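Local coordinates for Rio2 kinase (PDB 4GYI), which is a RIO-family atypical kinase that binds nucleotide and magnesium, carries an aspartyl phosphate and acts in maturation of the pre-40S ribosomal subunit, at residues A[18-23]-A[83-88]; A[161-166]-A[186-191]; A[171-176]-A[311-316]. All coordinates share one frame; numbering follows the deposited sequence.

Contact 1 (A[18-23]-A[83-88])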
loop_
_atom_site.group_PDB
_atom_site.type_symbol
_atom_site.label_atom_id
_atom_site.label_comp_id
_atom_site.label_asym_id
_atom_site.label_seq_id
_atom_site.Cartn_x
_atom_site.Cartn_y
_atom_site.Cartn_z
ATOM N N ARG A 18 18.087 -17.596 -5.920
ATOM C CA ARG A 18 18.757 -17.087 -7.107
ATOM C C ARG A 18 17.952 -17.353 -8.386
ATOM O O ARG A 18 17.880 -16.506 -9.271
ATOM C CB ARG A 18 20.149 -17.714 -7.206
ATOM C CG ARG A 18 21.063 -17.034 -8.198
ATOM C CD ARG A 18 22.469 -17.653 -8.196
ATOM N NE ARG A 18 23.387 -16.841 -8.989
ATOM C CZ ARG A 18 24.087 -15.824 -8.497
ATOM N NH1 ARG A 18 23.987 -15.518 -7.209
ATOM N NH2 ARG A 18 24.894 -15.121 -9.286
ATOM N N VAL A 19 17.353 -18.536 -8.472
ATOM C CA VAL A 19 16.509 -18.904 -9.604
ATOM C C VAL A 19 15.180 -18.134 -9.578
ATOM O O VAL A 19 14.723 -17.633 -10.611
ATOM C CB VAL A 19 16.262 -20.432 -9.633
ATOM C CG1 VAL A 19 15.256 -20.805 -10.706
ATOM C CG2 VAL A 19 17.567 -21.160 -9.878
ATOM N N LEU A 20 14.568 -18.038 -8.398
ATOM C CA LEU A 20 13.381 -17.221 -8.229
ATOM C C LEU A 20 13.669 -15.789 -8.680
ATOM O O LEU A 20 12.907 -15.207 -9.450
ATOM C CB LEU A 20 12.891 -17.245 -6.773
ATOM C CG LEU A 20 11.513 -16.624 -6.545
ATOM C CD1 LEU A 20 10.492 -17.309 -7.453
ATOM C CD2 LEU A 20 11.067 -16.691 -5.045
ATOM N N THR A 21 14.779 -15.231 -8.214
ATOM C CA THR A 21 15.171 -13.875 -8.591
ATOM C C THR A 21 15.409 -13.754 -10.097
ATOM O O THR A 21 15.062 -12.747 -10.717
ATOM C CB THR A 21 16.454 -13.456 -7.851
ATOM O OG1 THR A 21 16.229 -13.512 -6.434
ATOM C CG2 THR A 21 16.875 -12.043 -8.250
ATOM N N ALA A 22 15.992 -14.800 -10.675
ATOM C CA ALA A 22 16.247 -14.855 -12.111
ATOM C C ALA A 22 14.963 -14.842 -12.930
ATOM O O ALA A 22 14.917 -14.263 -14.015
ATOM C CB ALA A 22 17.090 -16.095 -12.464
ATOM N N VAL A 23 13.927 -15.504 -12.431
ATOM C CA VAL A 23 12.640 -15.481 -13.125
ATOM C C VAL A 23 12.063 -14.067 -13.060
ATOM O O VAL A 23 11.527 -13.544 -14.043
ATOM C CB VAL A 23 11.648 -16.480 -12.520
ATOM C CG1 VAL A 23 10.275 -16.300 -13.146
ATOM C CG2 VAL A 23 12.158 -17.902 -12.712
ATOM N N ASP A 83 5.689 -11.952 -3.510
ATOM C CA ASP A 83 5.590 -11.851 -2.040
ATOM C C ASP A 83 6.888 -12.352 -1.392
ATOM O O ASP A 83 7.539 -11.636 -0.622
ATOM C CB ASP A 83 4.423 -12.714 -1.507
ATOM C CG ASP A 83 3.040 -12.213 -1.943
ATOM O OD1 ASP A 83 2.935 -11.103 -2.516
ATOM O OD2 ASP A 83 2.042 -12.936 -1.686
ATOM N N TYR A 84 7.267 -13.587 -1.734
ATOM C CA TYR A 84 8.468 -14.206 -1.164
ATOM C C TYR A 84 9.711 -13.369 -1.448
ATOM O O TYR A 84 10.511 -13.120 -0.553
ATOM C CB TYR A 84 8.672 -15.625 -1.699
ATOM C CG TYR A 84 7.999 -16.711 -0.886
ATOM C CD1 TYR A 84 8.686 -17.874 -0.541
ATOM C CD2 TYR A 84 6.681 -16.584 -0.474
ATOM C CE1 TYR A 84 8.071 -18.882 0.184
ATOM C CE2 TYR A 84 6.061 -17.582 0.260
ATOM C CZ TYR A 84 6.759 -18.727 0.582
ATOM O OH TYR A 84 6.135 -19.714 1.307
ATOM N N LEU A 85 9.853 -12.922 -2.695
ATOM C CA LEU A 85 10.982 -12.077 -3.068
ATOM C C LEU A 85 11.009 -10.790 -2.255
ATOM O O LEU A 85 12.067 -10.368 -1.810
ATOM C CB LEU A 85 10.954 -11.752 -4.560
ATOM C CG LEU A 85 11.385 -12.899 -5.464
ATOM C CD1 LEU A 85 11.071 -12.582 -6.912
ATOM C CD2 LEU A 85 12.878 -13.187 -5.279
ATOM N N ALA A 86 9.843 -10.173 -2.063
ATOM C CA ALA A 86 9.761 -8.974 -1.233
ATOM C C ALA A 86 10.207 -9.254 0.197
ATOM O O ALA A 86 10.973 -8.498 0.763
ATOM C CB ALA A 86 8.339 -8.404 -1.238
ATOM N N LEU A 87 9.696 -10.331 0.785
ATOM C CA LEU A 87 10.048 -10.690 2.159
ATOM C C LEU A 87 11.543 -10.950 2.311
ATOM O O LEU A 87 12.158 -10.543 3.293
ATOM C CB LEU A 87 9.278 -11.926 2.618
ATOM C CG LEU A 87 7.879 -11.702 3.185
ATOM C CD1 LEU A 87 7.182 -13.036 3.396
ATOM C CD2 LEU A 87 7.969 -10.924 4.491
ATOM N N HIS A 88 12.111 -11.638 1.329
ATOM C CA HIS A 88 13.531 -11.960 1.320
ATOM C C HIS A 88 14.372 -10.685 1.361
ATOM O O HIS A 88 15.356 -10.579 2.103
ATOM C CB HIS A 88 13.850 -12.761 0.062
ATOM C CG HIS A 88 15.166 -13.462 0.117
ATOM N ND1 HIS A 88 15.418 -14.499 0.991
ATOM C CD2 HIS A 88 16.306 -13.270 -0.583
ATOM C CE1 HIS A 88 16.657 -14.920 0.822
ATOM N NE2 HIS A 88 17.217 -14.193 -0.128
#
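L20 and L85 form the close-packed heart of the meeting between helix 14-26 and helix 79-92. Both point their CB atoms at the opposing helix, and their branched ends slant across one another. CD2 of L20 comes to 3.8 Å from CG of L85, while CG of L20 is 3.9 Å from CD2 of L85, so methyl and branch point are packed on both partners. The second methyl of L85, CD1, runs on past this junction and comes within 4.1 Å of the L20 carbonyl O. L20 holds its CG anti to the backbone N (chi1 -169°), which carries CD2 over to L85. Its CD2 also looks at Y84, but 4.3 Å from CB, a slack contact at the root of a ring whose hydroxyl leads away to the main-chain O of D5.

Beyond L20 the packing thins towards the more exposed side. T21 offers OG1 to CD2 of L85 at 3.6 Å, a contact without hydrogen bonding; that oxygen is hydrogen-bonded to the carbonyl O of W17, one turn back. H88 makes no contact with residues 18-23; its ring stacks instead on W17. Between the short segments the helix axes come no closer than 10.7 Å and cross at -117°, consistent with so small a patch.

Both helices belong to the N-terminal winged-helix domain: on the far side of helix 14-26, V19 packs on helices 35-42 and 51-60 and A22 on helix 35-42, whereas D83 of helix 79-92 reaches R128 and H186 beside strands 121-127 and 187-191 of the kinase domain.

Contact 2 (A[161-166]-A[186-191]); sequences IKEFAF and HTIVMS. With ADP (adenosine-5'-diphosphate), chain B.
Oxygen OE2 of E163 is held by two groups, a salt bridge from NZ of K125 and a hydrogen bond from the backbone N of F259, while the aliphatic part of the same side chain lies against I188. That apolar contact is made by the CD1 methyl of I188, 3.6 Å from CG of E163 and 3.7 Å from the backbone N of F164. The same methyl lies against CB of both E163 and F164. I188 reaches this place because its longer branch is fully extended (chi2 180°), and its other branch turns to the second partner: CG2 sits near the plane of the F164 ring, at its edge, 3.8 Å from CD1. E163 is also stretched out, so its carboxylate passes I188 with OE1 3.7 Å from CD1.

Further along strand 187-191, the adenine amino group is met twice. N6 of ADP donates to the carbonyl O of S191 at 2.9 Å, with a bent N-H...O angle of 134°, and weakly to SD of M190 at 3.4 Å. M190 brings its sulfur there with CG between the backbone N and the carbonyl carbon (chi1 72°) and SD extended beyond it.

This is the protein-kinase small lobe, in which helix 149-172 corresponds to helix C and packs on the five-stranded sheet. E163 and K125 form the lysine-glutamate pair of that family, and M190 occupies the gatekeeper position just ahead of the hinge. I188 covers the aliphatic part of E163, whose carboxylate is left to K125 and F259; K125 also bonds ADP, so E163 is a second-shell residue that probably positions this ADP-binding lysine.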
loop_
_atom_site.group_PDB
_atom_site.type_symbol
_atom_site.label_atom_id
_atom_site.label_comp_id
_atom_site.label_asym_id
_atom_site.label_seq_id
_atom_site.Cartn_x
_atom_site.Cartn_y
_atom_site.Cartn_z
ATOM N N ILE A 161 5.372 2.091 -4.249
ATOM C CA ILE A 161 6.349 3.147 -4.430
ATOM C C ILE A 161 5.738 4.515 -4.172
ATOM O O ILE A 161 6.316 5.345 -3.455
ATOM C CB ILE A 161 6.955 3.107 -5.841
ATOM C CG1 ILE A 161 7.895 1.910 -5.966
ATOM C CG2 ILE A 161 7.732 4.394 -6.140
ATOM C CD1 ILE A 161 8.425 1.708 -7.360
ATOM N N LYS A 162 4.556 4.742 -4.742
ATOM C CA LYS A 162 3.832 5.989 -4.542
ATOM C C LYS A 162 3.495 6.240 -3.078
ATOM O O LYS A 162 3.779 7.318 -2.540
ATOM C CB LYS A 162 2.541 6.015 -5.373
ATOM C CG LYS A 162 1.716 7.292 -5.155
ATOM C CD LYS A 162 0.751 7.568 -6.319
ATOM C CE LYS A 162 -0.347 8.544 -5.907
ATOM N NZ LYS A 162 -1.422 8.688 -6.925
ATOM N N GLU A 163 2.882 5.250 -2.440
ATOM C CA GLU A 163 2.450 5.402 -1.048
ATOM C C GLU A 163 3.639 5.675 -0.130
ATOM O O GLU A 163 3.555 6.471 0.809
ATOM C CB GLU A 163 1.640 4.177 -0.570
ATOM C CG GLU A 163 1.352 4.151 0.958
ATOM C CD GLU A 163 0.299 3.108 1.384
ATOM O OE1 GLU A 163 0.339 1.964 0.894
ATOM O OE2 GLU A 163 -0.578 3.427 2.222
ATOM N N PHE A 164 4.754 5.015 -0.413
ATOM C CA PHE A 164 5.912 5.145 0.435
ATOM C C PHE A 164 6.484 6.558 0.297
ATOM O O PHE A 164 6.858 7.188 1.287
ATOM C CB PHE A 164 6.942 4.068 0.087
ATOM C CG PHE A 164 8.125 4.019 1.025
ATOM C CD1 PHE A 164 8.036 3.355 2.239
ATOM C CD2 PHE A 164 9.337 4.604 0.674
ATOM C CE1 PHE A 164 9.134 3.286 3.101
ATOM C CE2 PHE A 164 10.433 4.542 1.531
ATOM C CZ PHE A 164 10.324 3.888 2.749
ATOM N N ALA A 165 6.509 7.065 -0.931
ATOM C CA ALA A 165 7.032 8.400 -1.184
ATOM C C ALA A 165 6.175 9.448 -0.474
ATOM O O ALA A 165 6.688 10.413 0.087
ATOM C CB ALA A 165 7.069 8.668 -2.674
ATOM N N PHE A 166 4.859 9.255 -0.504
ATOM C CA PHE A 166 3.967 10.183 0.171
ATOM C C PHE A 166 4.054 10.060 1.666
ATOM O O PHE A 166 3.959 11.060 2.369
ATOM C CB PHE A 166 2.525 10.034 -0.299
ATOM C CG PHE A 166 2.262 10.720 -1.596
ATOM C CD1 PHE A 166 2.889 11.921 -1.889
ATOM C CD2 PHE A 166 1.408 10.176 -2.522
ATOM C CE1 PHE A 166 2.664 12.564 -3.092
ATOM C CE2 PHE A 166 1.175 10.823 -3.716
ATOM C CZ PHE A 166 1.812 12.010 -4.005
ATOM N N HIS A 186 5.990 -4.548 -4.286
ATOM C CA HIS A 186 4.617 -4.155 -3.949
ATOM C C HIS A 186 4.363 -4.006 -2.438
ATOM O O HIS A 186 3.210 -4.021 -1.988
ATOM C CB HIS A 186 3.612 -5.155 -4.534
ATOM C CG HIS A 186 3.810 -6.575 -4.075
ATOM N ND1 HIS A 186 5.056 -7.146 -3.911
ATOM C CD2 HIS A 186 2.915 -7.546 -3.777
ATOM C CE1 HIS A 186 4.921 -8.405 -3.531
ATOM N NE2 HIS A 186 3.633 -8.671 -3.431
ATOM N N THR A 187 5.423 -3.871 -1.651
ATOM C CA THR A 187 5.250 -3.950 -0.203
ATOM C C THR A 187 5.819 -2.751 0.522
ATOM O O THR A 187 6.746 -2.105 0.037
ATOM C CB THR A 187 5.870 -5.248 0.388
ATOM O OG1 THR A 187 7.303 -5.156 0.376
ATOM C CG2 THR A 187 5.443 -6.446 -0.417
ATOM N N ILE A 188 5.264 -2.451 1.689
ATOM C CA ILE A 188 5.838 -1.410 2.517
ATOM C C ILE A 188 5.922 -1.930 3.922
ATOM O O ILE A 188 4.997 -2.598 4.375
ATOM C CB ILE A 188 4.965 -0.148 2.552
ATOM C CG1 ILE A 188 4.916 0.511 1.171
ATOM C CG2 ILE A 188 5.504 0.853 3.594
ATOM C CD1 ILE A 188 4.060 1.765 1.139
ATOM N N VAL A 189 7.031 -1.642 4.599
ATOM C CA VAL A 189 7.136 -1.908 6.020
ATOM C C VAL A 189 7.018 -0.567 6.702
ATOM O O VAL A 189 7.709 0.366 6.335
ATOM C CB VAL A 189 8.481 -2.573 6.400
ATOM C CG1 VAL A 189 8.600 -2.690 7.911
ATOM C CG2 VAL A 189 8.595 -3.947 5.769
ATOM N N MET A 190 6.118 -0.447 7.673
ATOM C CA MET A 190 5.945 0.827 8.344
ATOM C C MET A 190 5.702 0.584 9.836
ATOM O O MET A 190 5.402 -0.541 10.241
ATOM C CB MET A 190 4.750 1.565 7.735
ATOM C CG MET A 190 3.414 0.944 8.124
ATOM S SD MET A 190 1.990 1.659 7.290
ATOM C CE MET A 190 1.998 0.782 5.742
ATOM N N SER A 191 5.815 1.630 10.648
ATOM C CA SER A 191 5.609 1.465 12.083
ATOM C C SER A 191 4.177 1.019 12.349
ATOM O O SER A 191 3.275 1.271 11.549
ATOM C CB SER A 191 5.914 2.756 12.850
ATOM O OG SER A 191 4.921 3.732 12.619
HETATM P PB ADP B . -6.092 -0.804 2.528
HETATM O O1B ADP B . -6.259 -2.255 2.147
HETATM O O2B ADP B . -7.321 -0.027 2.932
HETATM O O3B ADP B . -5.238 -0.130 1.363
HETATM P PA ADP B . -4.802 0.433 4.797
HETATM O O1A ADP B . -6.014 1.324 4.771
HETATM O O2A ADP B . -3.435 1.082 4.630
HETATM O O3A ADP B . -4.986 -0.756 3.723
HETATM O "O5'" ADP B . -4.881 -0.431 6.140
HETATM C "C5'" ADP B . -6.038 -1.240 6.392
HETATM C "C4'" ADP B . -6.242 -1.392 7.899
HETATM O "O4'" ADP B . -5.052 -1.916 8.515
HETATM C "C3'" ADP B . -6.513 -0.080 8.636
HETATM O "O3'" ADP B . -7.893 0.298 8.647
HETATM C "C2'" ADP B . -5.996 -0.358 10.031
HETATM O "O2'" ADP B . -6.922 -1.185 10.746
HETATM C "C1'" ADP B . -4.822 -1.268 9.772
HETATM N N9 ADP B . -3.537 -0.556 9.627
HETATM C C8 ADP B . -2.927 -0.270 8.462
HETATM N N7 ADP B . -1.732 0.345 8.667
HETATM C C5 ADP B . -1.581 0.431 10.005
HETATM C C6 ADP B . -0.551 0.951 10.920
HETATM N N6 ADP B . 0.574 1.509 10.426
HETATM N N1 ADP B . -0.773 0.846 12.245
HETATM C C2 ADP B . -1.888 0.276 12.754
HETATM N N3 ADP B . -2.863 -0.223 11.984
HETATM C C4 ADP B . -2.766 -0.166 10.631
#

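Contact 3 (A[171-176]-A[311-316]); sequences YEEGFP and GAKRLD
Apolar contact carries most of this junction, and L315 is its centre, set against E173 and F175. CG of E173 lies before both methyls of the leucine, 3.6 Å from CD1 and 3.6 Å from CD2. The CD1 methyl is shared, since it also approaches CE2 of F175 obliquely at 3.8 Å. Within residues 171-176 the CB of E173 lies in the plane of the phenyl ring at its edge, so glutamate and phenylalanine present one joint surface to the leucine.

The charged groups meet less directly. E173 bends at chi2 (-52°), which turns its carboxylate towards K313; the two side chains cross at about a right angle. Its OE1 touches CD of K313 at 3.8 Å and OE2 lies 3.9 Å from CB, but the lysine bends away at its end and NZ remains 6.0 Å from OE1. Any attraction is therefore probably long-range and mild. A true salt bridge braces residues 311-316 internally: R314 takes D316 side-on, with NH2 2.9 Å from OD2 in the guanidinium plane and NE 3.2 Å from OD1, both oxygens using their syn lone pairs. D266 also pairs with R314.

Aromatic contacts tie F175 to helix 207-223 and the turn after it, through a cation-pi interaction with R220 and an edge-to-face meeting with H224.

At the backbone level, G174, with positive phi (94°), makes the Schellman motif that closes helix 149-172. It delivers F175 into the link between helix C and the next strand, which docks on the large lobe, as in protein kinases generally.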
loop_
_atom_site.group_PDB
_atom_site.type_symbol
_atom_site.label_atom_id
_atom_site.label_comp_id
_atom_site.label_asym_id
_atom_site.label_seq_id
_atom_site.Cartn_x
_atom_site.Cartn_y
_atom_site.Cartn_z
ATOM N N TYR A 171 5.442 12.386 6.616
ATOM C CA TYR A 171 6.071 12.130 7.904
ATOM C C TYR A 171 7.120 13.201 8.228
ATOM O O TYR A 171 7.196 13.684 9.356
ATOM C CB TYR A 171 6.710 10.745 7.917
ATOM C CG TYR A 171 7.326 10.386 9.244
ATOM C CD1 TYR A 171 6.541 9.930 10.289
ATOM C CD2 TYR A 171 8.696 10.507 9.454
ATOM C CE1 TYR A 171 7.094 9.608 11.513
ATOM C CE2 TYR A 171 9.259 10.182 10.677
ATOM C CZ TYR A 171 8.451 9.734 11.703
ATOM O OH TYR A 171 9.001 9.400 12.922
ATOM N N GLU A 172 7.913 13.581 7.235
ATOM C CA GLU A 172 8.969 14.576 7.447
ATOM C C GLU A 172 8.420 15.996 7.638
ATOM O O GLU A 172 9.005 16.802 8.358
ATOM C CB GLU A 172 10.005 14.506 6.326
ATOM C CG GLU A 172 10.886 13.258 6.407
ATOM C CD GLU A 172 11.512 12.875 5.066
ATOM O OE1 GLU A 172 11.082 13.417 4.019
ATOM O OE2 GLU A 172 12.429 12.020 5.060
ATOM N N GLU A 173 7.277 16.294 7.030
ATOM C CA GLU A 173 6.630 17.579 7.270
ATOM C C GLU A 173 5.953 17.713 8.632
ATOM O O GLU A 173 5.475 18.790 8.979
ATOM C CB GLU A 173 5.625 17.892 6.169
ATOM C CG GLU A 173 6.279 18.266 4.878
ATOM C CD GLU A 173 7.304 19.363 5.068
ATOM O OE1 GLU A 173 8.514 19.054 4.985
ATOM O OE2 GLU A 173 6.896 20.522 5.311
ATOM N N GLY A 174 5.897 16.631 9.396
ATOM C CA GLY A 174 5.241 16.667 10.691
ATOM C C GLY A 174 3.775 16.236 10.709
ATOM O O GLY A 174 3.081 16.454 11.703
ATOM N N PHE A 175 3.293 15.633 9.626
ATOM C CA PHE A 175 1.926 15.087 9.595
ATOM C C PHE A 175 1.808 13.819 10.447
ATOM O O PHE A 175 2.775 13.062 10.572
ATOM C CB PHE A 175 1.509 14.739 8.180
ATOM C CG PHE A 175 1.138 15.917 7.348
ATOM C CD1 PHE A 175 -0.189 16.271 7.182
ATOM C CD2 PHE A 175 2.115 16.658 6.700
ATOM C CE1 PHE A 175 -0.541 17.351 6.397
ATOM C CE2 PHE A 175 1.771 17.740 5.914
ATOM C CZ PHE A 175 0.442 18.088 5.762
ATOM N N PRO A 176 0.621 13.583 11.036
ATOM C CA PRO A 176 0.440 12.364 11.841
ATOM C C PRO A 176 0.170 11.145 10.931
ATOM O O PRO A 176 -0.962 10.848 10.591
ATOM C CB PRO A 176 -0.769 12.700 12.707
ATOM C CG PRO A 176 -1.584 13.671 11.846
ATOM C CD PRO A 176 -0.571 14.453 11.037
ATOM N N GLY A 311 5.013 29.074 4.559
ATOM C CA GLY A 311 6.142 28.171 4.394
ATOM C C GLY A 311 5.842 26.932 3.569
ATOM O O GLY A 311 6.760 26.192 3.206
ATOM N N ALA A 312 4.560 26.735 3.251
ATOM C CA ALA A 312 4.033 25.458 2.743
ATOM C C ALA A 312 4.796 24.795 1.603
ATOM O O ALA A 312 4.713 25.207 0.447
ATOM C CB ALA A 312 2.559 25.594 2.377
ATOM N N LYS A 313 5.525 23.747 1.953
ATOM C CA LYS A 313 6.224 22.940 0.975
ATOM C C LYS A 313 5.213 22.115 0.176
ATOM O O LYS A 313 4.302 21.520 0.747
ATOM C CB LYS A 313 7.217 22.020 1.684
ATOM C CG LYS A 313 8.199 21.356 0.751
ATOM C CD LYS A 313 9.105 20.368 1.465
ATOM C CE LYS A 313 10.192 19.851 0.521
ATOM N NZ LYS A 313 9.670 19.557 -0.855
ATOM N N ARG A 314 5.367 22.089 -1.145
ATOM C CA ARG A 314 4.458 21.337 -2.005
ATOM C C ARG A 314 4.836 19.868 -1.985
ATOM O O ARG A 314 5.803 19.465 -2.635
ATOM C CB ARG A 314 4.532 21.854 -3.444
ATOM C CG ARG A 314 4.065 23.285 -3.637
ATOM C CD ARG A 314 2.545 23.378 -3.681
ATOM N NE ARG A 314 1.971 22.569 -4.757
ATOM C CZ ARG A 314 1.573 23.044 -5.937
ATOM N NH1 ARG A 314 1.672 24.343 -6.211
ATOM N NH2 ARG A 314 1.064 22.215 -6.843
ATOM N N LEU A 315 4.069 19.064 -1.253
ATOM C CA LEU A 315 4.391 17.647 -1.090
ATOM C C LEU A 315 4.014 16.823 -2.308
ATOM O O LEU A 315 4.460 15.683 -2.455
ATOM C CB LEU A 315 3.704 17.081 0.150
ATOM C CG LEU A 315 4.113 17.826 1.419
ATOM C CD1 LEU A 315 3.688 17.080 2.671
ATOM C CD2 LEU A 315 5.614 18.013 1.391
ATOM N N ASP A 316 3.208 17.411 -3.188
ATOM C CA ASP A 316 2.721 16.707 -4.370
ATOM C C ASP A 316 3.784 16.584 -5.456
ATOM O O ASP A 316 3.478 16.293 -6.614
ATOM C CB ASP A 316 1.468 17.390 -4.920
ATOM C CG ASP A 316 1.639 18.891 -5.074
ATOM O OD1 ASP A 316 2.507 19.463 -4.376
ATOM O OD2 ASP A 316 0.900 19.496 -5.882
#

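How the contacts relate
From the N terminus, contact 1 comes first: it closes a loop within the winged-helix domain, from helix 14-26 to helix 79-92, before the other two begin. Contact 2 then closes a short loop between helix 149-172 and strand 187-191. Contact 3 starts inside that loop, further along the same helix, and ends far beyond it at residues 311-316, so contacts 2 and 3 cross and share a helix; they touch where F166 meets L315. Contacts 1 and 2 touch too, through D83 with H186 and A86 with T187, joining the winged-helix domain to the small lobe. Contact 3, remote from contact 1, ties that lobe to the C-terminal part of the fold.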